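Side-chain contacts in NO-binding heme-dependent sensor protein (Shewanella oneidensis, PDB 4U9B), which binds heme and nitric oxide and, as a member of the H-NOX family, probably acts as a gas sensor in signalling: residues A[9-14]-A[78-83]; A[34-39]-A[44-49]; A[72-77]-A[150-155]. All coordinates share one frame; numbering follows the deposited sequence.

Interaction 1 (A[9-14]-A[78-83]). With HEM (protoporphyrin IX containing Fe), chain B.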
loop_
_atom_site.group_PDB
_atom_site.type_symbol
_atom_site.label_atom_id
_atom_site.label_comp_id
_atom_site.label_asym_id
_atom_site.label_seq_id
_atom_site.Cartn_x
_atom_site.Cartn_y
_atom_site.Cartn_z
ATOM N N LEU A 9 -10.044 0.828 0.364
ATOM C CA LEU A 9 -10.253 1.969 -0.520
ATOM C C LEU A 9 -11.677 2.483 -0.356
ATOM O O LEU A 9 -11.902 3.692 -0.315
ATOM C CB LEU A 9 -9.980 1.600 -1.983
ATOM C CG LEU A 9 -10.135 2.737 -3.003
ATOM C CD1 LEU A 9 -9.116 3.835 -2.756
ATOM C CD2 LEU A 9 -10.011 2.217 -4.426
ATOM N N GLU A 10 -12.636 1.566 -0.244
ATOM C CA GLU A 10 -14.027 1.954 -0.032
ATOM C C GLU A 10 -14.155 2.764 1.254
ATOM O O GLU A 10 -14.796 3.816 1.267
ATOM C CB GLU A 10 -14.952 0.732 0.030
ATOM C CG GLU A 10 -16.436 1.107 0.169
ATOM C CD GLU A 10 -17.347 -0.092 0.320
ATOM O OE1 GLU A 10 -18.474 0.084 0.832
ATOM O OE2 GLU A 10 -16.946 -1.207 -0.077
ATOM N N ASP A 11 -13.546 2.273 2.331
ATOM C CA ASP A 11 -13.579 2.978 3.609
ATOM C C ASP A 11 -13.076 4.408 3.449
ATOM O O ASP A 11 -13.634 5.339 4.022
ATOM C CB ASP A 11 -12.738 2.245 4.661
ATOM C CG ASP A 11 -13.353 0.925 5.090
ATOM O OD1 ASP A 11 -14.559 0.717 4.838
ATOM O OD2 ASP A 11 -12.633 0.098 5.689
ATOM N N MET A 12 -12.028 4.578 2.653
ATOM C CA MET A 12 -11.427 5.891 2.462
ATOM C C MET A 12 -12.330 6.798 1.626
ATOM O O MET A 12 -12.621 7.927 2.022
ATOM C CB MET A 12 -10.054 5.749 1.803
ATOM C CG MET A 12 -9.239 7.028 1.805
ATOM S SD MET A 12 -7.581 6.808 1.139
ATOM C CE MET A 12 -6.828 8.362 1.621
ATOM N N VAL A 13 -12.776 6.295 0.477
ATOM C CA VAL A 13 -13.616 7.070 -0.433
ATOM C C VAL A 13 -14.950 7.427 0.220
ATOM O O VAL A 13 -15.354 8.590 0.222
ATOM C CB VAL A 13 -13.876 6.301 -1.749
ATOM C CG1 VAL A 13 -14.889 7.039 -2.633
ATOM C CG2 VAL A 13 -12.569 6.088 -2.502
ATOM N N VAL A 14 -15.629 6.423 0.769
ATOM C CA VAL A 14 -16.919 6.630 1.426
ATOM C C VAL A 14 -16.804 7.652 2.556
ATOM O O VAL A 14 -17.654 8.530 2.698
ATOM C CB VAL A 14 -17.486 5.304 1.989
ATOM C CG1 VAL A 14 -18.715 5.553 2.866
ATOM C CG2 VAL A 14 -17.839 4.353 0.856
ATOM N N ALA A 78 -3.662 -3.549 9.203
ATOM C CA ALA A 78 -3.350 -3.868 10.591
ATOM C C ALA A 78 -4.605 -4.268 11.359
ATOM O O ALA A 78 -4.569 -5.178 12.186
ATOM C CB ALA A 78 -2.672 -2.683 11.266
ATOM N N SER A 79 -5.712 -3.589 11.076
ATOM C CA SER A 79 -6.980 -3.863 11.748
ATOM C C SER A 79 -7.540 -5.237 11.394
ATOM O O SER A 79 -8.095 -5.930 12.248
ATOM C CB SER A 79 -8.009 -2.790 11.393
ATOM O OG SER A 79 -7.758 -1.591 12.104
ATOM N N ARG A 80 -7.397 -5.618 10.129
ATOM C CA ARG A 80 -7.943 -6.877 9.634
ATOM C C ARG A 80 -7.001 -8.054 9.893
ATOM O O ARG A 80 -7.436 -9.206 9.918
ATOM C CB ARG A 80 -8.248 -6.761 8.136
ATOM C CG ARG A 80 -9.407 -5.819 7.809
ATOM C CD ARG A 80 -9.407 -5.430 6.334
ATOM N NE ARG A 80 -10.603 -4.684 5.939
ATOM C CZ ARG A 80 -10.816 -3.398 6.206
ATOM N NH1 ARG A 80 -9.924 -2.696 6.892
ATOM N NH2 ARG A 80 -11.932 -2.811 5.792
ATOM N N HIS A 81 -5.717 -7.764 10.091
ATOM C CA HIS A 81 -4.720 -8.805 10.341
ATOM C C HIS A 81 -3.843 -8.450 11.537
ATOM O O HIS A 81 -2.622 -8.362 11.417
ATOM C CB HIS A 81 -3.851 -9.023 9.099
ATOM C CG HIS A 81 -4.619 -9.493 7.902
ATOM N ND1 HIS A 81 -5.235 -10.724 7.850
ATOM C CD2 HIS A 81 -4.871 -8.893 6.714
ATOM C CE1 HIS A 81 -5.837 -10.863 6.680
ATOM N NE2 HIS A 81 -5.630 -9.768 5.975
ATOM N N THR A 82 -4.472 -8.259 12.691
ATOM C CA THR A 82 -3.761 -7.809 13.883
ATOM C C THR A 82 -2.679 -8.798 14.313
ATOM O O THR A 82 -1.617 -8.391 14.783
ATOM C CB THR A 82 -4.727 -7.587 15.059
ATOM O OG1 THR A 82 -5.377 -8.822 15.389
ATOM C CG2 THR A 82 -5.776 -6.542 14.701
ATOM N N ASP A 83 -2.947 -10.090 14.144
ATOM C CA ASP A 83 -1.989 -11.132 14.521
ATOM C C ASP A 83 -0.660 -10.962 13.793
ATOM O O ASP A 83 0.403 -11.208 14.361
ATOM C CB ASP A 83 -2.558 -12.525 14.226
ATOM C CG ASP A 83 -3.338 -13.107 15.395
ATOM O OD1 ASP A 83 -3.759 -12.340 16.286
ATOM O OD2 ASP A 83 -3.529 -14.341 15.418
HETATM C CHA HEM B . -0.096 -5.429 -1.247
HETATM C CHB HEM B . 3.752 -3.058 0.483
HETATM C CHC HEM B . 2.457 -4.156 5.000
HETATM C CHD HEM B . -0.616 -7.447 3.199
HETATM C C1A HEM B . 0.947 -4.543 -1.137
HETATM C C2A HEM B . 1.313 -3.524 -2.101
HETATM C C3A HEM B . 2.375 -2.874 -1.614
HETATM C C4A HEM B . 2.717 -3.452 -0.334
HETATM C CMA HEM B . 3.126 -1.703 -2.272
HETATM C CAA HEM B . 0.607 -3.241 -3.448
HETATM C CBA HEM B . 0.853 -4.375 -4.446
HETATM C CGA HEM B . 2.124 -4.199 -5.248
HETATM O O1A HEM B . 2.401 -5.069 -6.119
HETATM O O2A HEM B . 2.869 -3.205 -5.039
HETATM C C1B HEM B . 3.717 -3.093 1.855
HETATM C C2B HEM B . 4.574 -2.342 2.744
HETATM C C3B HEM B . 4.226 -2.654 4.007
HETATM C C4B HEM B . 3.120 -3.594 3.934
HETATM C CMB HEM B . 5.685 -1.401 2.223
HETATM C CAB HEM B . 4.787 -2.146 5.356
HETATM C CBB HEM B . 5.485 -1.014 5.491
HETATM C C1C HEM B . 1.508 -5.154 4.913
HETATM C C2C HEM B . 0.857 -5.797 6.032
HETATM C C3C HEM B . 0.009 -6.721 5.563
HETATM C C4C HEM B . 0.087 -6.686 4.108
HETATM C CMC HEM B . 1.125 -5.457 7.513
HETATM C CAC HEM B . -0.876 -7.609 6.476
HETATM C CBC HEM B . -1.529 -8.692 6.040
HETATM C C1D HEM B . -0.830 -7.140 1.873
HETATM C C2D HEM B . -1.887 -7.705 1.069
HETATM C C3D HEM B . -1.726 -7.078 -0.314
HETATM C C4D HEM B . -0.586 -6.198 -0.215
HETATM C CMD HEM B . -2.962 -8.716 1.511
HETATM C CAD HEM B . -2.595 -7.323 -1.558
HETATM C CBD HEM B . -2.032 -8.483 -2.375
HETATM C CGD HEM B . -2.902 -8.686 -3.587
HETATM O O1D HEM B . -3.626 -7.728 -3.955
HETATM O O2D HEM B . -2.874 -9.795 -4.187
HETATM N NA HEM B . 1.821 -4.465 -0.066
HETATM N NB HEM B . 2.842 -3.841 2.608
HETATM N NC HEM B . 1.014 -5.723 3.754
HETATM N ND HEM B . -0.087 -6.260 1.085
HETATM FE FE HEM B . 1.530 -5.226 1.813
HETATM O O HOH W 1 -10.084 0.504 6.609
#
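Asp11 and Arg80 reach toward each other from opposite directions and meet in a salt bridge through a single pair of atoms. Arg80 NH2 donates to Asp11 OD2 at 3.0 Å, with an N-H...O angle of 159°. The oxygen sits at the edge of the guanidinium, close to its plane, while the nitrogen arrives on the syn side of OD2 but 25° out of the carboxylate plane. A water bridges the same two side chains: it donates to Asp11 OD2 at 2.7 Å and accepts from Arg80 NH1 at 3.2 Å.

One shell out, Arg80 NH1 also binds the carbonyl of Gly76, one turn back on its own helix, and its chain, stretched from CG to NE, runs over Ile4 and Val8 of helix 3-17. Asp11 rests on Phe72. Next to Arg80, His81 turns to the heme, its CD2 3.4 Å from HEM CBC, and its NE2 is hydrogen-bonded to Tyr110 OH.

This is a surface bridge tying helix 3-17 to the end of helix 62-80. OD2 carries both the direct and the water-mediated link, and the opposite charges probably help keep both groups ionised.

Interaction 2 (A[34-39]-A[44-49])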
loop_
_atom_site.group_PDB
_atom_site.type_symbol
_atom_site.label_atom_id
_atom_site.label_comp_id
_atom_site.label_asym_id
_atom_site.label_seq_id
_atom_site.Cartn_x
_atom_site.Cartn_y
_atom_site.Cartn_z
ATOM N N ARG A 34 -20.694 -5.277 -9.252
ATOM C CA ARG A 34 -19.427 -5.598 -8.601
ATOM C C ARG A 34 -19.547 -5.484 -7.083
ATOM O O ARG A 34 -20.036 -4.485 -6.557
ATOM C CB ARG A 34 -18.306 -4.679 -9.111
ATOM C CG ARG A 34 -17.011 -4.706 -8.282
ATOM C CD ARG A 34 -16.344 -6.071 -8.286
ATOM N NE ARG A 34 -15.577 -6.313 -9.511
ATOM C CZ ARG A 34 -15.768 -7.328 -10.353
ATOM N NH1 ARG A 34 -16.708 -8.238 -10.131
ATOM N NH2 ARG A 34 -15.001 -7.440 -11.428
ATOM N N VAL A 35 -19.107 -6.530 -6.395
ATOM C CA VAL A 35 -18.951 -6.510 -4.946
ATOM C C VAL A 35 -17.573 -7.073 -4.631
ATOM O O VAL A 35 -17.225 -8.158 -5.092
ATOM C CB VAL A 35 -20.038 -7.332 -4.226
ATOM C CG1 VAL A 35 -19.811 -7.319 -2.717
ATOM C CG2 VAL A 35 -21.421 -6.795 -4.564
ATOM N N TYR A 36 -16.787 -6.335 -3.858
ATOM C CA TYR A 36 -15.423 -6.754 -3.564
ATOM C C TYR A 36 -15.358 -7.652 -2.333
ATOM O O TYR A 36 -15.497 -7.200 -1.198
ATOM C CB TYR A 36 -14.524 -5.530 -3.395
ATOM C CG TYR A 36 -14.304 -4.797 -4.701
ATOM C CD1 TYR A 36 -13.588 -5.388 -5.734
ATOM C CD2 TYR A 36 -14.820 -3.526 -4.907
ATOM C CE1 TYR A 36 -13.386 -4.730 -6.933
ATOM C CE2 TYR A 36 -14.625 -2.862 -6.104
ATOM C CZ TYR A 36 -13.908 -3.469 -7.113
ATOM O OH TYR A 36 -13.710 -2.818 -8.307
ATOM N N VAL A 37 -15.159 -8.940 -2.591
ATOM C CA VAL A 37 -14.969 -9.944 -1.552
ATOM C C VAL A 37 -13.501 -9.968 -1.144
ATOM O O VAL A 37 -12.627 -10.147 -1.991
ATOM C CB VAL A 37 -15.403 -11.341 -2.044
ATOM C CG1 VAL A 37 -15.067 -12.417 -1.019
ATOM C CG2 VAL A 37 -16.891 -11.349 -2.370
ATOM N N SER A 38 -13.245 -9.800 0.151
ATOM C CA SER A 38 -11.886 -9.642 0.677
ATOM C C SER A 38 -10.874 -10.640 0.114
ATOM O O SER A 38 -9.765 -10.262 -0.270
ATOM C CB SER A 38 -11.904 -9.761 2.202
ATOM O OG SER A 38 -12.226 -11.083 2.612
ATOM N N ALA A 39 -11.267 -11.908 0.058
ATOM C CA ALA A 39 -10.346 -12.989 -0.277
ATOM C C ALA A 39 -10.158 -13.184 -1.779
ATOM O O ALA A 39 -9.224 -13.865 -2.201
ATOM C CB ALA A 39 -10.836 -14.291 0.351
ATOM N N GLU A 44 -6.482 -5.425 -11.294
ATOM C CA GLU A 44 -5.853 -4.257 -10.694
ATOM C C GLU A 44 -6.268 -2.991 -11.438
ATOM O O GLU A 44 -6.226 -1.894 -10.877
ATOM C CB GLU A 44 -4.332 -4.404 -10.693
ATOM C CG GLU A 44 -3.714 -4.458 -12.076
ATOM C CD GLU A 44 -2.313 -5.032 -12.059
ATOM O OE1 GLU A 44 -2.128 -6.133 -11.500
ATOM O OE2 GLU A 44 -1.397 -4.378 -12.599
ATOM N N SER A 45 -6.678 -3.147 -12.694
ATOM C CA SER A 45 -7.131 -2.016 -13.494
ATOM C C SER A 45 -8.345 -1.347 -12.857
ATOM O O SER A 45 -8.529 -0.141 -12.992
ATOM C CB SER A 45 -7.466 -2.457 -14.919
ATOM O OG SER A 45 -8.451 -3.475 -14.920
ATOM N N GLU A 46 -9.168 -2.123 -12.157
ATOM C CA GLU A 46 -10.327 -1.551 -11.486
ATOM C C GLU A 46 -9.866 -0.581 -10.406
ATOM O O GLU A 46 -10.381 0.529 -10.305
ATOM C CB GLU A 46 -11.218 -2.646 -10.889
ATOM C CG GLU A 46 -11.954 -3.464 -11.944
ATOM C CD GLU A 46 -12.837 -4.555 -11.358
ATOM O OE1 GLU A 46 -13.386 -4.363 -10.253
ATOM O OE2 GLU A 46 -12.979 -5.609 -12.011
ATOM N N LEU A 47 -8.881 -0.995 -9.615
ATOM C CA LEU A 47 -8.343 -0.144 -8.560
ATOM C C LEU A 47 -7.741 1.124 -9.160
ATOM O O LEU A 47 -8.062 2.234 -8.737
ATOM C CB LEU A 47 -7.288 -0.894 -7.741
ATOM C CG LEU A 47 -6.789 -0.181 -6.481
ATOM C CD1 LEU A 47 -7.730 -0.426 -5.311
ATOM C CD2 LEU A 47 -5.376 -0.627 -6.138
ATOM N N PHE A 48 -6.879 0.954 -10.158
ATOM C CA PHE A 48 -6.204 2.088 -10.781
ATOM C C PHE A 48 -7.197 3.046 -11.439
ATOM O O PHE A 48 -7.045 4.264 -11.339
ATOM C CB PHE A 48 -5.182 1.604 -11.814
ATOM C CG PHE A 48 -3.902 1.083 -11.217
ATOM C CD1 PHE A 48 -3.096 1.907 -10.446
ATOM C CD2 PHE A 48 -3.492 -0.218 -11.450
ATOM C CE1 PHE A 48 -1.911 1.435 -9.905
ATOM C CE2 PHE A 48 -2.309 -0.697 -10.908
ATOM C CZ PHE A 48 -1.519 0.132 -10.136
ATOM N N SER A 49 -8.215 2.502 -12.101
ATOM C CA SER A 49 -9.218 3.334 -12.758
ATOM C C SER A 49 -9.956 4.188 -11.738
ATOM O O SER A 49 -10.192 5.375 -11.963
ATOM C CB SER A 49 -10.213 2.477 -13.540
ATOM O OG SER A 49 -9.617 1.967 -14.713
#
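Glu46 is gripped by two residues of the 34-39 loop, Arg34 and Tyr36. Arg34 comes side-on with two nitrogens, one to each carboxylate oxygen: NE to Glu46 OE1 at 3.0 Å and NH2 to Glu46 OE2 at 2.8 Å. Both bonds are almost straight, both use syn lone pairs, and the two planes lie only 13° apart, so this side-on, two-nitrogen salt bridge is nearly coplanar. With CG anti to the backbone N (chi1 167°), Arg34 lays that carbon over one face of the Tyr36 ring, offset toward its rim; the bends at chi2 and chi3 then bring the guanidinium round to the carboxylate.

Tyr36 OH supplies the third bond, donating to Glu46 OE1 at a short 2.5 Å. It takes the anti lone pair, leaving the syn one to Arg34 NE. This is the packed side: Tyr36 and Glu46 are buried, with the tyrosine ring stacked on Phe6 and meeting Tyr42 edge-to-face.

The arginine side is looser. Arg34 is partly exposed, and it holds Glu46 through NE and NH2 while NH1 takes no part in the grip.

Were Glu46 an alanine, the Arg34 charge and the Tyr36 hydroxyl would probably lose their shared acceptor, leaving the loop freer to move away from helix 44-58.

With three N-H and O-H donors, two of them from the positively charged Arg34, the buried carboxylate is well compensated and is likely to stay ionised, fastening the loop to the first turn of helix 44-58.

Interaction 3 (A[72-77]-A[150-155]). With HEM (protoporphyrin IX containing Fe), chain B.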
loop_
_atom_site.group_PDB
_atom_site.type_symbol
_atom_site.label_atom_id
_atom_site.label_comp_id
_atom_site.label_asym_id
_atom_site.label_seq_id
_atom_site.Cartn_x
_atom_site.Cartn_y
_atom_site.Cartn_z
ATOM N N PHE A 72 -3.199 5.401 4.572
ATOM C CA PHE A 72 -4.491 4.982 5.098
ATOM C C PHE A 72 -4.546 3.460 5.182
ATOM O O PHE A 72 -5.102 2.895 6.125
ATOM C CB PHE A 72 -5.622 5.518 4.207
ATOM C CG PHE A 72 -7.008 5.263 4.743
ATOM C CD1 PHE A 72 -7.673 4.081 4.452
ATOM C CD2 PHE A 72 -7.654 6.216 5.515
ATOM C CE1 PHE A 72 -8.950 3.848 4.936
ATOM C CE2 PHE A 72 -8.931 5.990 6.001
ATOM C CZ PHE A 72 -9.581 4.803 5.710
ATOM N N LEU A 73 -3.938 2.808 4.196
ATOM C CA LEU A 73 -4.042 1.362 4.033
ATOM C C LEU A 73 -3.357 0.571 5.143
ATOM O O LEU A 73 -3.750 -0.563 5.424
ATOM C CB LEU A 73 -3.461 0.951 2.675
ATOM C CG LEU A 73 -3.408 -0.542 2.336
ATOM C CD1 LEU A 73 -4.799 -1.167 2.337
ATOM C CD2 LEU A 73 -2.732 -0.749 0.989
ATOM N N PHE A 74 -2.335 1.139 5.779
ATOM C CA PHE A 74 -1.626 0.373 6.793
ATOM C C PHE A 74 -2.553 -0.001 7.944
ATOM O O PHE A 74 -2.580 -1.153 8.372
ATOM C CB PHE A 74 -0.421 1.118 7.353
ATOM C CG PHE A 74 0.339 0.307 8.353
ATOM C CD1 PHE A 74 1.326 -0.569 7.942
ATOM C CD2 PHE A 74 0.026 0.373 9.702
ATOM C CE1 PHE A 74 2.008 -1.341 8.857
ATOM C CE2 PHE A 74 0.707 -0.398 10.622
ATOM C CZ PHE A 74 1.699 -1.254 10.198
ATOM N N ASN A 75 -3.305 0.971 8.446
ATOM C CA ASN A 75 -4.240 0.711 9.529
ATOM C C ASN A 75 -5.345 -0.238 9.081
ATOM O O ASN A 75 -5.827 -1.057 9.863
ATOM C CB ASN A 75 -4.848 2.016 10.037
ATOM C CG ASN A 75 -3.799 3.067 10.329
ATOM O OD1 ASN A 75 -3.232 3.668 9.413
ATOM N ND2 ASN A 75 -3.538 3.301 11.609
ATOM N N GLY A 76 -5.739 -0.123 7.816
ATOM C CA GLY A 76 -6.757 -0.990 7.254
ATOM C C GLY A 76 -6.308 -2.437 7.263
ATOM O O GLY A 76 -7.089 -3.340 7.556
ATOM N N LEU A 77 -5.035 -2.653 6.944
ATOM C CA LEU A 77 -4.456 -3.990 6.955
ATOM C C LEU A 77 -4.186 -4.453 8.382
ATOM O O LEU A 77 -4.446 -5.605 8.730
ATOM C CB LEU A 77 -3.160 -4.018 6.143
ATOM C CG LEU A 77 -3.305 -3.812 4.638
ATOM C CD1 LEU A 77 -1.944 -3.571 4.002
ATOM C CD2 LEU A 77 -3.990 -5.011 4.001
ATOM N N ALA A 150 5.042 3.760 10.337
ATOM C CA ALA A 150 5.792 4.639 11.224
ATOM C C ALA A 150 4.860 5.278 12.255
ATOM O O ALA A 150 5.157 5.285 13.451
ATOM C CB ALA A 150 6.518 5.698 10.420
ATOM N N GLN A 151 3.729 5.801 11.786
ATOM C CA GLN A 151 2.713 6.376 12.670
ATOM C C GLN A 151 2.268 5.376 13.730
ATOM O O GLN A 151 2.172 5.709 14.914
ATOM C CB GLN A 151 1.499 6.833 11.860
ATOM C CG GLN A 151 1.580 8.265 11.352
ATOM C CD GLN A 151 1.325 9.296 12.440
ATOM O OE1 GLN A 151 0.911 8.959 13.550
ATOM N NE2 GLN A 151 1.569 10.564 12.122
ATOM N N HIS A 152 1.991 4.155 13.287
ATOM C CA HIS A 152 1.573 3.070 14.166
ATOM C C HIS A 152 2.532 2.884 15.342
ATOM O O HIS A 152 2.102 2.711 16.482
ATOM C CB HIS A 152 1.470 1.773 13.362
ATOM C CG HIS A 152 1.075 0.580 14.174
ATOM N ND1 HIS A 152 -0.232 0.317 14.525
ATOM C CD2 HIS A 152 1.814 -0.428 14.693
ATOM C CE1 HIS A 152 -0.279 -0.799 15.230
ATOM N NE2 HIS A 152 0.949 -1.271 15.346
ATOM N N PHE A 153 3.831 2.931 15.057
ATOM C CA PHE A 153 4.855 2.713 16.076
ATOM C C PHE A 153 5.343 4.012 16.715
ATOM O O PHE A 153 6.321 4.008 17.463
ATOM C CB PHE A 153 6.045 1.962 15.473
ATOM C CG PHE A 153 5.783 0.505 15.237
ATOM C CD1 PHE A 153 5.710 -0.379 16.301
ATOM C CD2 PHE A 153 5.619 0.015 13.954
ATOM C CE1 PHE A 153 5.473 -1.723 16.089
ATOM C CE2 PHE A 153 5.382 -1.327 13.736
ATOM C CZ PHE A 153 5.308 -2.197 14.804
ATOM N N GLN A 154 4.663 5.117 16.421
ATOM C CA GLN A 154 5.021 6.419 16.982
ATOM C C GLN A 154 6.449 6.808 16.615
ATOM O O GLN A 154 7.133 7.492 17.379
ATOM C CB GLN A 154 4.862 6.413 18.506
ATOM C CG GLN A 154 3.495 5.971 18.993
ATOM C CD GLN A 154 2.403 6.957 18.640
ATOM O OE1 GLN A 154 2.672 8.051 18.145
ATOM N NE2 GLN A 154 1.156 6.574 18.895
ATOM N N GLN A 155 6.886 6.362 15.442
ATOM C CA GLN A 155 8.241 6.601 14.966
ATOM C C GLN A 155 8.234 7.639 13.851
ATOM O O GLN A 155 7.479 7.512 12.893
ATOM C CB GLN A 155 8.860 5.289 14.469
ATOM C CG GLN A 155 10.273 5.418 13.919
ATOM C CD GLN A 155 11.265 5.860 14.975
ATOM O OE1 GLN A 155 11.671 5.072 15.830
ATOM N NE2 GLN A 155 11.655 7.126 14.926
HETATM C CHA HEM B . -0.096 -5.429 -1.247
HETATM C CHB HEM B . 3.752 -3.058 0.483
HETATM C CHC HEM B . 2.457 -4.156 5.000
HETATM C CHD HEM B . -0.616 -7.447 3.199
HETATM C C1A HEM B . 0.947 -4.543 -1.137
HETATM C C2A HEM B . 1.313 -3.524 -2.101
HETATM C C3A HEM B . 2.375 -2.874 -1.614
HETATM C C4A HEM B . 2.717 -3.452 -0.334
HETATM C CMA HEM B . 3.126 -1.703 -2.272
HETATM C CAA HEM B . 0.607 -3.241 -3.448
HETATM C CBA HEM B . 0.853 -4.375 -4.446
HETATM C CGA HEM B . 2.124 -4.199 -5.248
HETATM O O1A HEM B . 2.401 -5.069 -6.119
HETATM O O2A HEM B . 2.869 -3.205 -5.039
HETATM C C1B HEM B . 3.717 -3.093 1.855
HETATM C C2B HEM B . 4.574 -2.342 2.744
HETATM C C3B HEM B . 4.226 -2.654 4.007
HETATM C C4B HEM B . 3.120 -3.594 3.934
HETATM C CMB HEM B . 5.685 -1.401 2.223
HETATM C CAB HEM B . 4.787 -2.146 5.356
HETATM C CBB HEM B . 5.485 -1.014 5.491
HETATM C C1C HEM B . 1.508 -5.154 4.913
HETATM C C2C HEM B . 0.857 -5.797 6.032
HETATM C C3C HEM B . 0.009 -6.721 5.563
HETATM C C4C HEM B . 0.087 -6.686 4.108
HETATM C CMC HEM B . 1.125 -5.457 7.513
HETATM C CAC HEM B . -0.876 -7.609 6.476
HETATM C CBC HEM B . -1.529 -8.692 6.040
HETATM C C1D HEM B . -0.830 -7.140 1.873
HETATM C C2D HEM B . -1.887 -7.705 1.069
HETATM C C3D HEM B . -1.726 -7.078 -0.314
HETATM C C4D HEM B . -0.586 -6.198 -0.215
HETATM C CMD HEM B . -2.962 -8.716 1.511
HETATM C CAD HEM B . -2.595 -7.323 -1.558
HETATM C CBD HEM B . -2.032 -8.483 -2.375
HETATM C CGD HEM B . -2.902 -8.686 -3.587
HETATM O O1D HEM B . -3.626 -7.728 -3.955
HETATM O O2D HEM B . -2.874 -9.795 -4.187
HETATM N NA HEM B . 1.821 -4.465 -0.066
HETATM N NB HEM B . 2.842 -3.841 2.608
HETATM N NC HEM B . 1.014 -5.723 3.754
HETATM N ND HEM B . -0.087 -6.260 1.085
HETATM FE FE HEM B . 1.530 -5.226 1.813
#
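Phe74 and His152 make the direct contact between helix 62-80 and the end of helix 139-152, and it is nonpolar. Phe74 CE2 touches His152 CB at 3.6 Å and His152 CG at 3.7 Å, so one corner of the phenyl ring presses on the base of the imidazole. The side chains cross at about a right angle. Their rings, with centroids 5.5 Å apart and planes at 56°, form an oblique aromatic pair. In Phe74, CG is anti to the backbone N (chi1 -178°), which sends the ring away from its own helix toward the other one.

A second aromatic contact lies within 150-155: His152 CD2 stands over the centre of the Phe153 ring, 3.7 Å above its plane. The imidazole of this exposed residue thus touches two phenylalanines, Phe74 and Phe153, lying in directions roughly at right angles.

Contacts with the heme come from the same helical segment as Phe74. Leu77 CD1 packs against the porphyrin, 3.7 Å from HEM NC, and the heme methyl CMC approaches the Phe74 ring obliquely.

Backbone hydrogen bonds finish helix 139-152. Gln154, with positive phi, is the C-prime residue of a Schellman motif: Gln155 N binds Ala150 O at 2.8 Å, and Gln154 N binds Gln151 O at 3.0 Å. His152 therefore sits in the last turn, just before the chain turns off.

Around this pair, Phe74 also packs on Leu145 and Ala149 of helix 139-152 and on Leu94 of helix 91-96, while Phe153 meets Phe91 and Leu94. Three helices thus converge here beside the heme, and beyond Gln155 the chain enters strand 156-163, at the outer edge of the antiparallel sheet.

Helix 62-80 links interactions 1 and 3, whose centres are about 11 Å apart: Phe72 packs on Met12 and Asp11, and both contacts reach the heme, through His81 and Leu77. Interactions 1 and 2, with centres about 14 Å apart, join where Leu9 meets Leu47. Interactions 2 and 3 lie across the chain's centre from each other, centres about 22 Å apart and nearest atoms about 8 Å apart, without touching. Along the chain, interaction 2 is nested inside the loop closed by interaction 1, whereas the segments of 1 and 3 alternate. The N-terminal helices 3-17 and 44-58 are thereby connected, through helix 62-80, to helix 139-152 and the sheet beyond it, with the heme held between these parts of the H-NOX fold.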